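Local atomic coordinates of beta-1,4-exocellulase (Thermobifida fusca, PDB entry 4B4H), a protein that probably cleaves beta-1,4-glucosidic bonds of cellulose through this family 6 cellobiohydrolase catalytic domain. Residues I321-A330 and R386-L395; S224-E234 and Y259-Q267. All coordinates share one frame; numbering follows the deposited sequence.

Overall arrangement
From the N terminus the chain comes first to contact 2, where the loop that leaves the end of strand 221-224 meets, 25 residues further on, residues 259-267, which open helix 262-276. That closure is complete before contact 1 begins, so the two follow in series and neither nest nor cross. In contact 1 the loop after helix 308-315 is joined by residues 386-395, far along the loop between strand 346-350 and helix 406-414. Their centres lie about 16 Å apart, yet they touch: Tyr229 of contact 2 reaches Trp326, Asn328 and Gln329 of contact 1. Contact 2 joins the loop after a core strand to a helix start, and contact 1 joins two loops; both lie next to predicted substrate-binding or catalytic residues.

Contact 1: residues I321-A330 and R386-L395; sequences IHPGNWCNQA and RNGNNPSGAL
Two irregular loops of the family 6 catalytic domain meet here, and amide side chains do much of the joining. Asn325 suits its buried place because its amide both accepts and donates: OD1 accepts from Asn387 ND2 at 2.9 Å, in the carbonyl plane although the two amides are turned 61° apart, while its ND2 donates to Pro391 O at 3.0 Å. Asn387 in turn uses OD1 to accept from Asn390 N, an Asx motif that shapes its own loop. The His322 ring lies flat beneath the Asn387-Gly388 peptide, with Asn387 C over its centre; a side chain on Gly388 would run into the ring. Its rotation is fixed by Gly324 N, which donates to ND1 at 2.9 Å. Further along, Gln329 is bent at chi2 (-63°), which brings NE2 back to Ser392 O at 2.9 Å and to Cys327 O in its own loop. Leu395 N to Asn328 O (2.8 Å) and Ala330 N to Gly393 O (3.1 Å) form a single beta bridge between Gln329 and Ala394. The Cys327-Cys377 disulfide ties this loop down. Asn328 N hydrogen-bonds Asp359 OD2, the predicted proton acceptor, setting the loop pair at the edge of the probable family 6 active site.

Contact 2: residues S224-E234 and Y259-Q267; sequences SNTANYSATVE and YVDELSFVQ
Glu262 reaches from the first turn of helix 262-276 into the tightest part of the contact, where its OE1 accepts from Ser224 OG at 2.6 Å, on the anti side of the carboxylate. A bend at chi2 (-61°) lays the carboxylate against the Asn225 amide, the two planes 30° apart; OE2 is held by His189 N, so both oxygens of this buried acid have donors. Val266 CG1 presses on Ser224 CB at 3.4 Å, closer than usual for two carbons. Asp261 is the N-cap residue of helix 262-276: its OD1 accepts from Ser264 N at 3.2 Å and from Ser264 OG, from opposite faces of the carboxylate, while OD2 accepts from Glu234 N at 3.1 Å. An alanine in place of Asp261 would probably leave Ser264 N and OG and Glu234 N without an acceptor and the helix start uncapped. Two further N-H groups of the helix start are met by loop carbonyls, Glu262 N by Ala231 O (2.7 Å) and Leu263 N by Thr232 O (2.9 Å). The buried Glu234 has OE1 held by Ile317 N and OE2 joined to Val260 O through a water. Packing is sparser on the solvent side, at the exposed Val233, whose CG2 lies alongside Leu263 CD2 at 3.9 Å.

Contact 1: residues I321-A330 and R386-L395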
ATOM      1  N   ILE A 321     -12.353   0.561 -13.287  1.00  8.26           N
ATOM      2  CA  ILE A 321     -13.093   1.649 -13.938  1.00  8.41           C
ATOM      3  C   ILE A 321     -12.313   2.959 -13.809  1.00  8.11           C
ATOM      4  O   ILE A 321     -12.289   3.775 -14.729  1.00  8.60           O
ATOM      5  CB  ILE A 321     -14.541   1.792 -13.392  1.00  8.44           C
ATOM      6  CG1 ILE A 321     -15.324   0.490 -13.654  1.00  8.61           C
ATOM      7  CG2 ILE A 321     -15.254   2.991 -14.019  1.00  8.65           C
ATOM      8  CD1 ILE A 321     -16.691   0.401 -13.000  1.00  8.68           C
ATOM      9  N   HIS A 322     -11.654   3.130 -12.667  1.00  7.79           N
ATOM     10  CA  HIS A 322     -10.964   4.358 -12.318  1.00  7.72           C
ATOM     11  C   HIS A 322      -9.895   4.017 -11.321  1.00  7.62           C
ATOM     12  O   HIS A 322     -10.118   3.146 -10.485  1.00  7.19           O
ATOM     13  CB  HIS A 322     -11.948   5.302 -11.654  1.00  7.62           C
ATOM     14  CG  HIS A 322     -11.417   6.685 -11.446  1.00  7.59           C
ATOM     15  ND1 HIS A 322     -10.720   7.040 -10.356  1.00  7.42           N
ATOM     16  CD2 HIS A 322     -11.528   7.833 -12.232  1.00  7.51           C
ATOM     17  CE1 HIS A 322     -10.380   8.334 -10.442  1.00  7.93           C
ATOM     18  NE2 HIS A 322     -10.880   8.823 -11.580  1.00  7.58           N
ATOM     19  N   PRO A 323      -8.721   4.687 -11.384  1.00  8.08           N
ATOM     20  CA  PRO A 323      -7.650   4.314 -10.439  1.00  8.26           C
ATOM     21  C   PRO A 323      -7.948   4.602  -8.960  1.00  8.41           C
ATOM     22  O   PRO A 323      -7.291   4.040  -8.095  1.00  8.54           O
ATOM     23  CB  PRO A 323      -6.423   5.095 -10.946  1.00  8.42           C
ATOM     24  CG  PRO A 323      -6.967   6.195 -11.779  1.00  8.50           C
ATOM     25  CD  PRO A 323      -8.286   5.731 -12.333  1.00  8.11           C
ATOM     26  N   GLY A 324      -8.947   5.438  -8.684  1.00  8.63           N
ATOM     27  CA  GLY A 324      -9.417   5.691  -7.321  1.00  8.60           C
ATOM     28  C   GLY A 324     -10.300   4.602  -6.709  1.00  8.74           C
ATOM     29  O   GLY A 324     -10.711   4.700  -5.543  1.00  8.58           O
ATOM     30  N   ASN A 325     -10.611   3.564  -7.488  1.00  8.34           N
ATOM     31  CA  ASN A 325     -11.341   2.410  -6.951  1.00  8.20           C
ATOM     32  C   ASN A 325     -10.411   1.425  -6.228  1.00  8.23           C
ATOM     33  O   ASN A 325      -9.656   0.672  -6.869  1.00  7.90           O
ATOM     34  CB  ASN A 325     -12.134   1.707  -8.047  1.00  8.63           C
ATOM     35  CG  ASN A 325     -13.321   2.523  -8.527  1.00  8.43           C
ATOM     36  OD1 ASN A 325     -13.757   3.475  -7.855  1.00  8.82           O
ATOM     37  ND2 ASN A 325     -13.895   2.119  -9.661  1.00  8.29           N
ATOM     38  N   TRP A 326     -10.476   1.432  -4.900  1.00  8.01           N
ATOM     39  CA  TRP A 326      -9.503   0.743  -4.056  1.00  7.98           C
ATOM     40  C   TRP A 326     -10.017  -0.452  -3.293  1.00  7.73           C
ATOM     41  O   TRP A 326      -9.231  -1.162  -2.677  1.00  7.47           O
ATOM     42  CB  TRP A 326      -8.882   1.730  -3.059  1.00  8.20           C
ATOM     43  CG  TRP A 326      -9.900   2.341  -2.125  1.00  8.55           C
ATOM     44  CD1 TRP A 326     -10.531   3.565  -2.263  1.00  8.38           C
ATOM     45  CD2 TRP A 326     -10.467   1.759  -0.897  1.00  8.34           C
ATOM     46  NE1 TRP A 326     -11.413   3.791  -1.235  1.00  8.45           N
ATOM     47  CE2 TRP A 326     -11.428   2.750  -0.384  1.00  8.43           C
ATOM     48  CE3 TRP A 326     -10.279   0.568  -0.187  1.00  8.46           C
ATOM     49  CZ2 TRP A 326     -12.154   2.538   0.777  1.00  8.64           C
ATOM     50  CZ3 TRP A 326     -11.019   0.362   0.977  1.00  8.78           C
ATOM     51  CH2 TRP A 326     -11.937   1.327   1.453  1.00  8.84           C
ATOM     52  N   CYS A 327     -11.337  -0.666  -3.292  1.00  7.33           N
ATOM     53  CA  CYS A 327     -11.932  -1.673  -2.396  1.00  7.61           C
ATOM     54  C   CYS A 327     -12.336  -2.956  -3.104  1.00  7.64           C
ATOM     55  O   CYS A 327     -13.192  -2.939  -3.999  1.00  8.00           O
ATOM     56  CB  CYS A 327     -13.120  -1.130  -1.583  1.00  7.72           C
ATOM     57  SG  CYS A 327     -13.634  -2.307  -0.337  1.00  7.93           S
ATOM     58  N   ASN A 328     -11.760  -4.064  -2.633  1.00  7.57           N
ATOM     59  CA  ASN A 328     -12.075  -5.421  -3.115  1.00  7.59           C
ATOM     60  C   ASN A 328     -12.357  -5.495  -4.622  1.00  7.52           C
ATOM     61  O   ASN A 328     -13.461  -5.875  -5.046  1.00  7.56           O
ATOM     62  CB  ASN A 328     -13.273  -5.995  -2.316  1.00  7.27           C
ATOM     63  CG  ASN A 328     -12.979  -6.142  -0.824  1.00  7.21           C
ATOM     64  OD1 ASN A 328     -11.880  -6.505  -0.432  1.00  7.23           O
ATOM     65  ND2 ASN A 328     -13.976  -5.838   0.013  1.00  7.15           N
ATOM     66  N   GLN A 329     -11.370  -5.112  -5.424  1.00  7.71           N
ATOM     67  CA  GLN A 329     -11.603  -4.832  -6.837  1.00  7.52           C
ATOM     68  C   GLN A 329     -11.917  -6.061  -7.696  1.00  7.66           C
ATOM     69  O   GLN A 329     -11.134  -7.013  -7.756  1.00  7.64           O
ATOM     70  CB  GLN A 329     -10.447  -3.995  -7.406  1.00  7.82           C
ATOM     71  CG  GLN A 329     -10.507  -2.543  -6.961  1.00  7.87           C
ATOM     72  CD  GLN A 329     -11.758  -1.859  -7.486  1.00  7.59           C
ATOM     73  OE1 GLN A 329     -11.882  -1.625  -8.697  1.00  7.74           O
ATOM     74  NE2 GLN A 329     -12.696  -1.545  -6.589  1.00  7.26           N
ATOM     75  N   ALA A 330     -13.081  -6.025  -8.354  1.00  7.56           N
ATOM     76  CA  ALA A 330     -13.578  -7.141  -9.177  1.00  7.70           C
ATOM     77  C   ALA A 330     -12.580  -7.596 -10.232  1.00  7.63           C
ATOM     78  O   ALA A 330     -12.061  -6.778 -10.989  1.00  7.90           O
ATOM     79  CB  ALA A 330     -14.916  -6.766  -9.827  1.00  7.73           C
ATOM     80  N   ARG A 386     -13.520  11.818  -5.945  1.00 11.69           N
ATOM     81  CA  ARG A 386     -12.211  11.152  -5.855  1.00 11.68           C
ATOM     82  C   ARG A 386     -12.065   9.888  -6.705  1.00 11.36           C
ATOM     83  O   ARG A 386     -10.941   9.405  -6.916  1.00 12.05           O
ATOM     84  CB  ARG A 386     -11.818  10.881  -4.393  1.00 11.74           C
ATOM     85  CG  ARG A 386     -11.393  12.122  -3.617  1.00 12.22           C
ATOM     86  CD  ARG A 386     -11.242  11.852  -2.112  1.00 12.44           C
ATOM     87  NE  ARG A 386     -12.421  11.239  -1.480  1.00 12.70           N
ATOM     88  CZ  ARG A 386     -13.549  11.885  -1.176  1.00 13.10           C
ATOM     89  NH1 ARG A 386     -13.684  13.169  -1.474  1.00 13.45           N
ATOM     90  NH2 ARG A 386     -14.552  11.235  -0.595  1.00 13.16           N
ATOM     91  N   ASN A 387     -13.175   9.347  -7.208  1.00 10.82           N
ATOM     92  CA  ASN A 387     -13.076   8.211  -8.137  1.00 10.56           C
ATOM     93  C   ASN A 387     -13.724   8.471  -9.508  1.00 10.47           C
ATOM     94  O   ASN A 387     -14.254   7.555 -10.132  1.00 10.43           O
ATOM     95  CB  ASN A 387     -13.631   6.923  -7.505  1.00 10.37           C
ATOM     96  CG  ASN A 387     -15.143   6.826  -7.599  1.00 10.64           C
ATOM     97  OD1 ASN A 387     -15.835   7.843  -7.749  1.00 10.49           O
ATOM     98  ND2 ASN A 387     -15.666   5.608  -7.518  1.00  9.97           N
ATOM     99  N   GLY A 388     -13.681   9.718  -9.962  1.00 10.99           N
ATOM    100  CA  GLY A 388     -14.375  10.122 -11.192  1.00 11.25           C
ATOM    101  C   GLY A 388     -15.880   9.877 -11.216  1.00 11.33           C
ATOM    102  O   GLY A 388     -16.468   9.664 -12.282  1.00 11.92           O
ATOM    103  N   ASN A 389     -16.516   9.892 -10.046  1.00 11.43           N
ATOM    104  CA  ASN A 389     -17.957   9.626  -9.941  1.00 11.46           C
ATOM    105  C   ASN A 389     -18.403   8.359 -10.701  1.00 11.35           C
ATOM    106  O   ASN A 389     -19.351   8.363 -11.502  1.00 11.19           O
ATOM    107  CB  ASN A 389     -18.742  10.870 -10.375  1.00 11.74           C
ATOM    108  CG  ASN A 389     -18.845  11.898  -9.266  1.00 11.91           C
ATOM    109  OD1 ASN A 389     -19.752  11.840  -8.435  1.00 12.75           O
ATOM    110  ND2 ASN A 389     -17.906  12.824  -9.230  1.00 12.42           N
ATOM    111  N   ASN A 390     -17.711   7.268 -10.399  1.00 11.11           N
ATOM    112  CA  ASN A 390     -17.878   5.984 -11.059  1.00 10.76           C
ATOM    113  C   ASN A 390     -18.402   4.929 -10.106  1.00 10.52           C
ATOM    114  O   ASN A 390     -18.240   5.064  -8.895  1.00 10.99           O
ATOM    115  CB  ASN A 390     -16.513   5.523 -11.574  1.00 11.11           C
ATOM    116  CG  ASN A 390     -16.070   6.273 -12.804  1.00 11.58           C
ATOM    117  OD1 ASN A 390     -16.602   6.051 -13.896  1.00 12.50           O
ATOM    118  ND2 ASN A 390     -15.070   7.136 -12.653  1.00 11.70           N
ATOM    119  N   PRO A 391     -18.997   3.846 -10.645  1.00 10.08           N
ATOM    120  CA  PRO A 391     -19.228   2.686  -9.786  1.00  9.83           C
ATOM    121  C   PRO A 391     -17.945   2.340  -9.026  1.00  9.54           C
ATOM    122  O   PRO A 391     -16.835   2.547  -9.539  1.00  9.64           O
ATOM    123  CB  PRO A 391     -19.592   1.580 -10.783  1.00  9.98           C
ATOM    124  CG  PRO A 391     -20.215   2.311 -11.910  1.00 10.03           C
ATOM    125  CD  PRO A 391     -19.472   3.614 -12.019  1.00 10.02           C
ATOM    126  N   SER A 392     -18.119   1.809  -7.822  1.00  9.51           N
ATOM    127  CA  SER A 392     -17.014   1.552  -6.889  1.00  9.61           C
ATOM    128  C   SER A 392     -16.137   0.412  -7.378  1.00  9.40           C
ATOM    129  O   SER A 392     -14.945   0.311  -7.013  1.00  9.14           O
ATOM    130  CB  SER A 392     -17.574   1.138  -5.541  1.00  9.76           C
ATOM    131  OG  SER A 392     -18.294  -0.082  -5.686  1.00  9.64           O
ATOM    132  N   GLY A 393     -16.741  -0.477  -8.163  1.00  9.33           N
ATOM    133  CA  GLY A 393     -16.015  -1.628  -8.696  1.00  8.91           C
ATOM    134  C   GLY A 393     -15.759  -2.726  -7.679  1.00  9.09           C
ATOM    135  O   GLY A 393     -15.043  -3.678  -7.951  1.00  8.73           O
ATOM    136  N   ALA A 394     -16.329  -2.592  -6.495  1.00  8.68           N
ATOM    137  CA  ALA A 394     -16.088  -3.532  -5.410  1.00  9.08           C
ATOM    138  C   ALA A 394     -16.871  -4.830  -5.578  1.00  9.29           C
ATOM    139  O   ALA A 394     -18.023  -4.811  -6.029  1.00  9.09           O
ATOM    140  CB  ALA A 394     -16.404  -2.880  -4.073  1.00  9.15           C
ATOM    141  N   LEU A 395     -16.247  -5.935  -5.170  1.00  9.65           N
ATOM    142  CA  LEU A 395     -16.880  -7.254  -5.130  1.00 10.14           C
ATOM    143  C   LEU A 395     -17.998  -7.335  -4.085  1.00 10.16           C
ATOM    144  O   LEU A 395     -17.825  -6.865  -2.950  1.00 10.64           O
ATOM    145  CB  LEU A 395     -15.843  -8.334  -4.821  1.00 10.17           C
ATOM    146  CG  LEU A 395     -14.860  -8.711  -5.919  1.00 10.03           C
ATOM    147  CD1 LEU A 395     -13.794  -9.605  -5.328  1.00 10.19           C
ATOM    148  CD2 LEU A 395     -15.561  -9.400  -7.077  1.00  9.99           C
TER
HETATM  149  O   HOH W   1     -10.431   7.304  -4.383  1.00 13.21           O
HETATM  150  O   HOH W   2     -13.678   0.955  -4.313  1.00 10.03           O
HETATM  151  O   HOH W   3     -16.308  -5.150  -1.421  1.00  9.41           O

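Contact 2: residues S224-E234 and Y259-Q267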
ATOM      1  N   SER A 224       5.133   1.999  -2.796  1.00  5.51           N
ATOM      2  CA  SER A 224       3.931   2.284  -3.578  1.00  5.53           C
ATOM      3  C   SER A 224       3.004   1.089  -3.743  1.00  5.42           C
ATOM      4  O   SER A 224       3.418  -0.099  -3.589  1.00  5.23           O
ATOM      5  CB  SER A 224       4.278   2.825  -4.973  1.00  5.67           C
ATOM      6  OG  SER A 224       4.347   1.789  -5.944  1.00  6.00           O
ATOM      7  N   ASN A 225       1.753   1.433  -4.070  1.00  5.36           N
ATOM      8  CA  ASN A 225       0.699   0.487  -4.427  1.00  5.46           C
ATOM      9  C   ASN A 225       0.173  -0.333  -3.248  1.00  5.37           C
ATOM     10  O   ASN A 225      -0.472  -1.358  -3.459  1.00  5.46           O
ATOM     11  CB  ASN A 225       1.182  -0.465  -5.539  1.00  5.50           C
ATOM     12  CG  ASN A 225       0.068  -0.939  -6.423  1.00  5.93           C
ATOM     13  OD1 ASN A 225      -0.929  -0.246  -6.603  1.00  6.13           O
ATOM     14  ND2 ASN A 225       0.233  -2.135  -7.002  1.00  5.81           N
ATOM     15  N   THR A 226       0.443   0.117  -2.014  1.00  5.34           N
ATOM     16  CA  THR A 226       0.184  -0.729  -0.831  1.00  5.45           C
ATOM     17  C   THR A 226      -1.304  -1.005  -0.725  1.00  5.74           C
ATOM     18  O   THR A 226      -2.113  -0.071  -0.719  1.00  6.08           O
ATOM     19  CB  THR A 226       0.672  -0.110   0.491  1.00  5.43           C
ATOM     20  OG1 THR A 226       2.001   0.368   0.334  1.00  5.47           O
ATOM     21  CG2 THR A 226       0.655  -1.177   1.567  1.00  5.22           C
ATOM     22  N   ALA A 227      -1.650  -2.289  -0.654  1.00  5.86           N
ATOM     23  CA  ALA A 227      -3.046  -2.745  -0.638  1.00  6.19           C
ATOM     24  C   ALA A 227      -3.871  -2.310  -1.858  1.00  6.41           C
ATOM     25  O   ALA A 227      -5.117  -2.398  -1.836  1.00  6.90           O
ATOM     26  CB  ALA A 227      -3.743  -2.316   0.651  1.00  6.08           C
ATOM     27  N   ASN A 228      -3.195  -1.861  -2.919  1.00  6.67           N
ATOM     28  CA  ASN A 228      -3.898  -1.380  -4.117  1.00  6.53           C
ATOM     29  C   ASN A 228      -3.695  -2.333  -5.297  1.00  6.53           C
ATOM     30  O   ASN A 228      -3.332  -3.502  -5.121  1.00  6.27           O
ATOM     31  CB  ASN A 228      -3.487   0.078  -4.472  1.00  6.82           C
ATOM     32  CG  ASN A 228      -4.613   0.896  -5.120  1.00  6.97           C
ATOM     33  OD1 ASN A 228      -4.952   0.703  -6.286  1.00  6.78           O
ATOM     34  ND2 ASN A 228      -5.154   1.860  -4.364  1.00  7.25           N
ATOM     35  N   TYR A 229      -3.992  -1.841  -6.487  1.00  6.47           N
ATOM     36  CA  TYR A 229      -4.174  -2.737  -7.635  1.00  6.50           C
ATOM     37  C   TYR A 229      -3.508  -2.223  -8.918  1.00  6.54           C
ATOM     38  O   TYR A 229      -3.659  -2.833  -9.974  1.00  6.22           O
ATOM     39  CB  TYR A 229      -5.674  -2.963  -7.895  1.00  6.71           C
ATOM     40  CG  TYR A 229      -6.464  -3.550  -6.735  1.00  6.59           C
ATOM     41  CD1 TYR A 229      -7.076  -2.725  -5.772  1.00  6.72           C
ATOM     42  CD2 TYR A 229      -6.638  -4.929  -6.607  1.00  6.71           C
ATOM     43  CE1 TYR A 229      -7.801  -3.260  -4.714  1.00  6.84           C
ATOM     44  CE2 TYR A 229      -7.360  -5.458  -5.549  1.00  6.72           C
ATOM     45  CZ  TYR A 229      -7.965  -4.618  -4.617  1.00  6.90           C
ATOM     46  OH  TYR A 229      -8.689  -5.179  -3.591  1.00  6.79           O
ATOM     47  N   SER A 230      -2.770  -1.119  -8.826  1.00  6.71           N
ATOM     48  CA  SER A 230      -2.147  -0.478  -9.981  1.00  7.17           C
ATOM     49  C   SER A 230      -1.064  -1.391 -10.536  1.00  7.27           C
ATOM     50  O   SER A 230      -0.427  -2.121  -9.772  1.00  7.12           O
ATOM     51  CB  SER A 230      -1.610   0.914  -9.636  1.00  7.41           C
ATOM     52  OG  SER A 230      -2.674   1.868  -9.667  1.00  7.58           O
ATOM     53  N   ALA A 231      -0.923  -1.406 -11.856  1.00  7.89           N
ATOM     54  CA  ALA A 231      -0.029  -2.328 -12.542  1.00  8.06           C
ATOM     55  C   ALA A 231       1.434  -1.968 -12.300  1.00  8.34           C
ATOM     56  O   ALA A 231       1.777  -0.789 -12.312  1.00  8.30           O
ATOM     57  CB  ALA A 231      -0.340  -2.347 -14.035  1.00  8.23           C
ATOM     58  N   THR A 232       2.286  -2.984 -12.085  1.00  8.62           N
ATOM     59  CA  THR A 232       3.736  -2.772 -11.968  1.00  9.04           C
ATOM     60  C   THR A 232       4.280  -2.200 -13.278  1.00  9.39           C
ATOM     61  O   THR A 232       4.847  -1.097 -13.290  1.00  9.03           O
ATOM     62  CB  THR A 232       4.481  -4.067 -11.620  1.00  9.23           C
ATOM     63  OG1 THR A 232       3.966  -4.614 -10.408  1.00  9.49           O
ATOM     64  CG2 THR A 232       5.944  -3.769 -11.419  1.00  9.30           C
ATOM     65  N   VAL A 233       4.100  -2.967 -14.360  1.00  9.59           N
ATOM     66  CA  VAL A 233       4.320  -2.475 -15.728  1.00 10.53           C
ATOM     67  C   VAL A 233       3.043  -2.748 -16.538  1.00 10.87           C
ATOM     68  O   VAL A 233       2.406  -3.769 -16.347  1.00 11.76           O
ATOM     69  CB  VAL A 233       5.543  -3.137 -16.418  1.00 10.57           C
ATOM     70  CG1 VAL A 233       5.740  -2.568 -17.819  1.00 10.51           C
ATOM     71  CG2 VAL A 233       6.818  -2.970 -15.587  1.00 10.35           C
ATOM     72  N   GLU A 234       2.651  -1.807 -17.394  1.00 11.43           N
ATOM     73  CA  GLU A 234       1.632  -2.078 -18.406  1.00 12.10           C
ATOM     74  C   GLU A 234       2.352  -2.527 -19.680  1.00 13.14           C
ATOM     75  O   GLU A 234       2.970  -1.707 -20.348  1.00 12.85           O
ATOM     76  CB  GLU A 234       0.775  -0.839 -18.670  1.00 11.42           C
ATOM     77  CG  GLU A 234      -0.262  -0.552 -17.586  1.00 10.84           C
ATOM     78  CD  GLU A 234      -1.531  -1.381 -17.712  1.00 10.81           C
ATOM     79  OE1 GLU A 234      -1.607  -2.287 -18.576  1.00 10.64           O
ATOM     80  OE2 GLU A 234      -2.474  -1.120 -16.931  1.00 10.61           O
ATOM     81  N   TYR A 259       2.250   8.822 -15.809  1.00 11.50           N
ATOM     82  CA  TYR A 259       2.553   7.396 -15.719  1.00 10.69           C
ATOM     83  C   TYR A 259       1.307   6.565 -15.961  1.00 10.44           C
ATOM     84  O   TYR A 259       0.195   7.000 -15.644  1.00  9.97           O
ATOM     85  CB  TYR A 259       3.154   7.067 -14.339  1.00 10.43           C
ATOM     86  CG  TYR A 259       4.196   8.075 -13.909  1.00 10.35           C
ATOM     87  CD1 TYR A 259       5.492   8.014 -14.423  1.00 10.16           C
ATOM     88  CD2 TYR A 259       3.881   9.114 -13.032  1.00 10.38           C
ATOM     89  CE1 TYR A 259       6.453   8.940 -14.058  1.00 10.33           C
ATOM     90  CE2 TYR A 259       4.835  10.050 -12.657  1.00 10.23           C
ATOM     91  CZ  TYR A 259       6.122   9.966 -13.181  1.00 10.26           C
ATOM     92  OH  TYR A 259       7.058  10.913 -12.819  1.00 11.01           O
ATOM     93  N   VAL A 260       1.516   5.373 -16.516  1.00 10.31           N
ATOM     94  CA  VAL A 260       0.487   4.340 -16.666  1.00 10.24           C
ATOM     95  C   VAL A 260       0.735   3.098 -15.783  1.00 10.07           C
ATOM     96  O   VAL A 260      -0.028   2.130 -15.824  1.00 10.27           O
ATOM     97  CB  VAL A 260       0.349   3.873 -18.140  1.00 10.21           C
ATOM     98  CG1 VAL A 260       0.075   5.053 -19.056  1.00 10.52           C
ATOM     99  CG2 VAL A 260       1.597   3.125 -18.610  1.00 10.07           C
ATOM    100  N   ASP A 261       1.813   3.126 -15.005  1.00 10.03           N
ATOM    101  CA  ASP A 261       2.164   1.994 -14.136  1.00 10.04           C
ATOM    102  C   ASP A 261       3.023   2.417 -12.943  1.00  9.25           C
ATOM    103  O   ASP A 261       3.511   3.541 -12.885  1.00  9.24           O
ATOM    104  CB  ASP A 261       2.793   0.843 -14.945  1.00 10.77           C
ATOM    105  CG  ASP A 261       4.050   1.249 -15.699  1.00 11.50           C
ATOM    106  OD1 ASP A 261       4.877   2.024 -15.168  1.00 12.10           O
ATOM    107  OD2 ASP A 261       4.214   0.758 -16.832  1.00 12.74           O
ATOM    108  N   GLU A 262       3.214   1.500 -11.999  1.00  8.70           N
ATOM    109  CA  GLU A 262       3.889   1.809 -10.741  1.00  8.27           C
ATOM    110  C   GLU A 262       5.403   1.899 -10.868  1.00  8.07           C
ATOM    111  O   GLU A 262       6.046   2.709 -10.193  1.00  8.04           O
ATOM    112  CB  GLU A 262       3.526   0.772  -9.672  1.00  8.05           C
ATOM    113  CG  GLU A 262       2.094   0.866  -9.161  1.00  7.92           C
ATOM    114  CD  GLU A 262       1.807   2.208  -8.513  1.00  7.96           C
ATOM    115  OE1 GLU A 262       2.304   2.463  -7.409  1.00  7.64           O
ATOM    116  OE2 GLU A 262       1.108   3.039  -9.125  1.00  7.65           O
ATOM    117  N   LEU A 263       5.981   1.070 -11.727  1.00  8.36           N
ATOM    118  CA  LEU A 263       7.421   1.041 -11.820  1.00  8.52           C
ATOM    119  C   LEU A 263       7.987   2.351 -12.366  1.00  8.52           C
ATOM    120  O   LEU A 263       8.930   2.910 -11.787  1.00  8.71           O
ATOM    121  CB  LEU A 263       7.904  -0.158 -12.631  1.00  8.53           C
ATOM    122  CG  LEU A 263       9.429  -0.270 -12.723  1.00  8.60           C
ATOM    123  CD1 LEU A 263      10.089  -0.477 -11.374  1.00  8.43           C
ATOM    124  CD2 LEU A 263       9.830  -1.388 -13.673  1.00  8.74           C
ATOM    125  N   SER A 264       7.412   2.846 -13.465  1.00  8.73           N
ATOM    126  CA  SER A 264       7.843   4.127 -14.010  1.00  9.11           C
ATOM    127  C   SER A 264       7.747   5.198 -12.939  1.00  8.97           C
ATOM    128  O   SER A 264       8.649   6.007 -12.773  1.00  9.39           O
ATOM    129  CB  SER A 264       6.987   4.523 -15.209  1.00  9.35           C
ATOM    130  OG  SER A 264       5.621   4.609 -14.846  1.00  9.89           O
ATOM    131  N   PHE A 265       6.633   5.166 -12.210  1.00  8.56           N
ATOM    132  CA  PHE A 265       6.324   6.113 -11.154  1.00  8.61           C
ATOM    133  C   PHE A 265       7.353   6.114 -10.014  1.00  8.47           C
ATOM    134  O   PHE A 265       7.978   7.145  -9.743  1.00  8.34           O
ATOM    135  CB  PHE A 265       4.893   5.858 -10.652  1.00  8.63           C
ATOM    136  CG  PHE A 265       4.537   6.585  -9.374  1.00  8.66           C
ATOM    137  CD1 PHE A 265       4.434   7.973  -9.336  1.00  8.74           C
ATOM    138  CD2 PHE A 265       4.303   5.866  -8.205  1.00  8.63           C
ATOM    139  CE1 PHE A 265       4.083   8.620  -8.161  1.00  8.98           C
ATOM    140  CE2 PHE A 265       3.964   6.507  -7.028  1.00  8.85           C
ATOM    141  CZ  PHE A 265       3.861   7.885  -7.003  1.00  8.91           C
ATOM    142  N   VAL A 266       7.526   4.985  -9.331  1.00  8.34           N
ATOM    143  CA  VAL A 266       8.502   4.950  -8.213  1.00  8.37           C
ATOM    144  C   VAL A 266       9.948   5.255  -8.640  1.00  8.64           C
ATOM    145  O   VAL A 266      10.720   5.794  -7.849  1.00  8.27           O
ATOM    146  CB  VAL A 266       8.446   3.655  -7.348  1.00  8.09           C
ATOM    147  CG1 VAL A 266       7.051   3.479  -6.762  1.00  7.99           C
ATOM    148  CG2 VAL A 266       8.879   2.429  -8.142  1.00  8.23           C
ATOM    149  N   GLN A 267      10.301   4.944  -9.884  1.00  9.18           N
ATOM    150  CA  GLN A 267      11.651   5.284 -10.352  1.00  9.64           C
ATOM    151  C   GLN A 267      11.850   6.790 -10.483  1.00  9.83           C
ATOM    152  O   GLN A 267      12.864   7.321 -10.032  1.00  9.67           O
ATOM    153  CB  GLN A 267      12.034   4.542 -11.628  1.00 10.12           C
ATOM    154  CG  GLN A 267      12.297   3.063 -11.400  1.00 10.41           C
ATOM    155  CD  GLN A 267      12.623   2.338 -12.690  1.00 10.54           C
ATOM    156  OE1 GLN A 267      12.142   2.721 -13.761  1.00 11.06           O
ATOM    157  NE2 GLN A 267      13.449   1.310 -12.604  1.00 11.15           N
TER
HETATM  158  O   HOH W   4      -2.745   1.509 -15.939  1.00 11.05           O